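Local coordinates for protein putative glycosyl hydrolase (Parabacteroides distasonis, PDB 4QHZ) that is a putative glycoside hydrolase of the 3-keto-disaccharide hydrolase family that binds magnesium and probably hydrolyses sugar substrates, at residues F97-E102 / I241-L246. Residues are numbered along the deposited sequence; the frame is centred on the assembly and turned at random.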
loop_
_atom_site.group_PDB
_atom_site.type_symbol
_atom_site.label_atom_id
_atom_site.label_comp_id
_atom_site.label_asym_id
_atom_site.label_seq_id
_atom_site.Cartn_x
_atom_site.Cartn_y
_atom_site.Cartn_z
ATOM N N PHE C 97 16.225 -3.109 5.233
ATOM C CA PHE C 97 17.326 -3.961 4.811
ATOM C C PHE C 97 16.882 -5.165 3.997
ATOM O O PHE C 97 15.722 -5.574 4.023
ATOM C CB PHE C 97 18.140 -4.443 6.032
ATOM C CG PHE C 97 17.334 -5.195 7.046
ATOM C CD1 PHE C 97 17.119 -6.561 6.913
ATOM C CD2 PHE C 97 16.801 -4.542 8.145
ATOM C CE1 PHE C 97 16.378 -7.255 7.857
ATOM C CE2 PHE C 97 16.066 -5.229 9.092
ATOM C CZ PHE C 97 15.852 -6.586 8.947
ATOM N N GLN C 98 17.858 -5.728 3.307
ATOM C CA GLN C 98 17.764 -7.036 2.702
ATOM C C GLN C 98 18.741 -7.932 3.444
ATOM O O GLN C 98 19.844 -7.508 3.760
ATOM C CB GLN C 98 18.125 -6.939 1.237
ATOM C CG GLN C 98 18.506 -8.248 0.602
ATOM C CD GLN C 98 18.991 -8.088 -0.816
ATOM O OE1 GLN C 98 19.420 -7.013 -1.241
ATOM N NE2 GLN C 98 18.935 -9.171 -1.558
HETATM N N MSE C 99 18.330 -9.170 3.703
HETATM C CA MSE C 99 19.081 -10.101 4.527
HETATM C C MSE C 99 19.122 -11.489 3.959
HETATM O O MSE C 99 18.147 -11.942 3.362
HETATM C CB MSE C 99 18.303 -10.215 5.829
HETATM C CG MSE C 99 19.176 -10.167 7.047
HETATM SE SE MSE C 99 18.074 -10.847 8.532
HETATM C CE MSE C 99 19.291 -12.358 8.886
ATOM N N HIS C 100 20.236 -12.189 4.171
ATOM C CA HIS C 100 20.381 -13.579 3.771
ATOM C C HIS C 100 20.832 -14.393 4.975
ATOM O O HIS C 100 21.679 -13.951 5.742
ATOM C CB HIS C 100 21.392 -13.697 2.636
ATOM C CG HIS C 100 21.504 -15.073 2.051
ATOM N ND1 HIS C 100 20.779 -15.478 0.950
ATOM C CD2 HIS C 100 22.271 -16.133 2.405
ATOM C CE1 HIS C 100 21.083 -16.731 0.662
ATOM N NE2 HIS C 100 21.991 -17.150 1.525
ATOM N N ILE C 101 20.256 -15.580 5.148
ATOM C CA ILE C 101 20.619 -16.456 6.264
ATOM C C ILE C 101 20.241 -17.898 5.929
ATOM O O ILE C 101 19.148 -18.171 5.433
ATOM C CB ILE C 101 19.968 -15.998 7.597
ATOM C CG1 ILE C 101 20.371 -16.916 8.754
ATOM C CG2 ILE C 101 18.445 -15.946 7.500
ATOM C CD1 ILE C 101 20.066 -16.333 10.120
ATOM N N GLU C 102 21.159 -18.814 6.212
ATOM C CA GLU C 102 20.961 -20.230 5.947
ATOM C C GLU C 102 21.036 -20.992 7.250
ATOM O O GLU C 102 21.835 -20.655 8.129
ATOM C CB GLU C 102 22.008 -20.730 4.955
ATOM C CG GLU C 102 22.012 -19.913 3.666
ATOM C CD GLU C 102 22.902 -20.470 2.572
ATOM O OE1 GLU C 102 23.448 -21.591 2.721
ATOM O OE2 GLU C 102 23.049 -19.763 1.552
ATOM N N ILE C 241 25.478 -15.596 6.608
ATOM C CA ILE C 241 24.583 -14.526 7.003
ATOM C C ILE C 241 25.154 -13.194 6.532
ATOM O O ILE C 241 26.273 -12.826 6.902
ATOM C CB ILE C 241 24.375 -14.487 8.525
ATOM C CG1 ILE C 241 24.064 -15.895 9.043
ATOM C CG2 ILE C 241 23.268 -13.506 8.879
ATOM C CD1 ILE C 241 23.807 -15.971 10.534
ATOM N N TRP C 242 24.386 -12.474 5.720
ATOM C CA TRP C 242 24.752 -11.113 5.360
ATOM C C TRP C 242 23.529 -10.212 5.303
ATOM O O TRP C 242 22.398 -10.675 5.203
ATOM C CB TRP C 242 25.528 -11.065 4.034
ATOM C CG TRP C 242 24.893 -11.749 2.854
ATOM C CD1 TRP C 242 25.143 -13.011 2.419
ATOM C CD2 TRP C 242 23.959 -11.181 1.925
ATOM N NE1 TRP C 242 24.406 -13.281 1.289
ATOM C CE2 TRP C 242 23.675 -12.169 0.962
ATOM C CE3 TRP C 242 23.332 -9.936 1.817
ATOM C CZ2 TRP C 242 22.777 -11.959 -0.086
ATOM C CZ3 TRP C 242 22.448 -9.723 0.767
ATOM C CH2 TRP C 242 22.178 -10.733 -0.167
ATOM N N ILE C 243 23.785 -8.916 5.384
ATOM C CA ILE C 243 22.732 -7.922 5.434
ATOM C C ILE C 243 23.205 -6.702 4.661
ATOM O O ILE C 243 24.378 -6.322 4.742
ATOM C CB ILE C 243 22.385 -7.568 6.892
ATOM C CG1 ILE C 243 21.164 -6.653 6.964
ATOM C CG2 ILE C 243 23.574 -6.916 7.601
ATOM C CD1 ILE C 243 20.534 -6.622 8.342
ATOM N N ARG C 244 22.309 -6.106 3.888
ATOM C CA ARG C 244 22.628 -4.832 3.249
ATOM C C ARG C 244 21.485 -3.864 3.453
ATOM O O ARG C 244 20.313 -4.224 3.371
ATOM C CB ARG C 244 22.973 -5.004 1.764
ATOM C CG ARG C 244 22.016 -5.835 0.950
ATOM C CD ARG C 244 22.628 -6.190 -0.398
ATOM N NE ARG C 244 22.936 -5.006 -1.207
ATOM C CZ ARG C 244 22.033 -4.272 -1.858
ATOM N NH1 ARG C 244 20.735 -4.572 -1.813
ATOM N NH2 ARG C 244 22.426 -3.218 -2.556
ATOM N N GLU C 245 21.850 -2.633 3.786
ATOM C CA GLU C 245 20.877 -1.631 4.162
ATOM C C GLU C 245 20.226 -1.118 2.894
ATOM O O GLU C 245 20.889 -0.974 1.878
ATOM C CB GLU C 245 21.552 -0.509 4.947
ATOM C CG GLU C 245 22.290 -1.021 6.178
ATOM C CD GLU C 245 22.727 0.086 7.112
ATOM O OE1 GLU C 245 21.854 0.742 7.710
ATOM O OE2 GLU C 245 23.950 0.296 7.250
ATOM N N LEU C 246 18.918 -0.901 2.949
ATOM C CA LEU C 246 18.171 -0.316 1.846
ATOM C C LEU C 246 17.747 1.109 2.216
ATOM O O LEU C 246 17.903 1.551 3.365
ATOM C CB LEU C 246 16.951 -1.181 1.525
ATOM C CG LEU C 246 17.253 -2.628 1.124
ATOM C CD1 LEU C 246 15.992 -3.476 1.136
ATOM C CD2 LEU C 246 17.917 -2.665 -0.238
ATOM O OXT LEU C 246 17.235 1.861 1.389
#
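The indole of Trp242 lies flat against the side chain of His100, whose CB sits over one face of the ring system, 3.2 Å from Trp242 CE2. Beyond that methylene the imidazole runs almost parallel to the indole, the planes 3° apart, but is slid so far that the rings barely overlap. Trp242 is brought over its neighbour by a chi1 of 53°, with CG between the backbone N and the carbonyl carbon. Its NE1 donates to Phe44 O, while the imidazole is held at both nitrogens: ND1 pairs with Asp169, and NE2 gives Glu102 OE2 a nearly straight, in-plane bond of 2.8 Å. Were Trp242 an alanine, the His100 methylene would probably lose the aromatic face it packs on, and Phe44 O its indole donor. Farther along this face, Arg244 NH1 reaches Gln98 OE1 at 2.8 Å, the guanidinium and amide planes being almost perpendicular. The same oxygen accepts from the backbone N of Val197 of a neighbouring subunit, and Arg244 NH2 forms a salt bridge with Asp49. The two strands are central members of an antiparallel sheet consistent with the concanavalin-like beta-sandwich of the family, with strand 165-177 flanking 97-102 and strand 51-54 flanking 241-245. Paired backbone bonds link Gln98 with Arg244 and His100 with Trp242. On the other face of the sheet, turned toward strand 119-123, the side chains that meet are apolar. Ile243 places CD1 over the Phe97 ring, 3.7 Å from CD1 of that ring, with CG of Met99, a selenomethionine, 4.0 Å from the same methyl. Ile101 and Ile241 lie side by side, their CD1 atoms 3.8 Å apart; the side chain of Ile101 is about 12 Å from the bound magnesium ion.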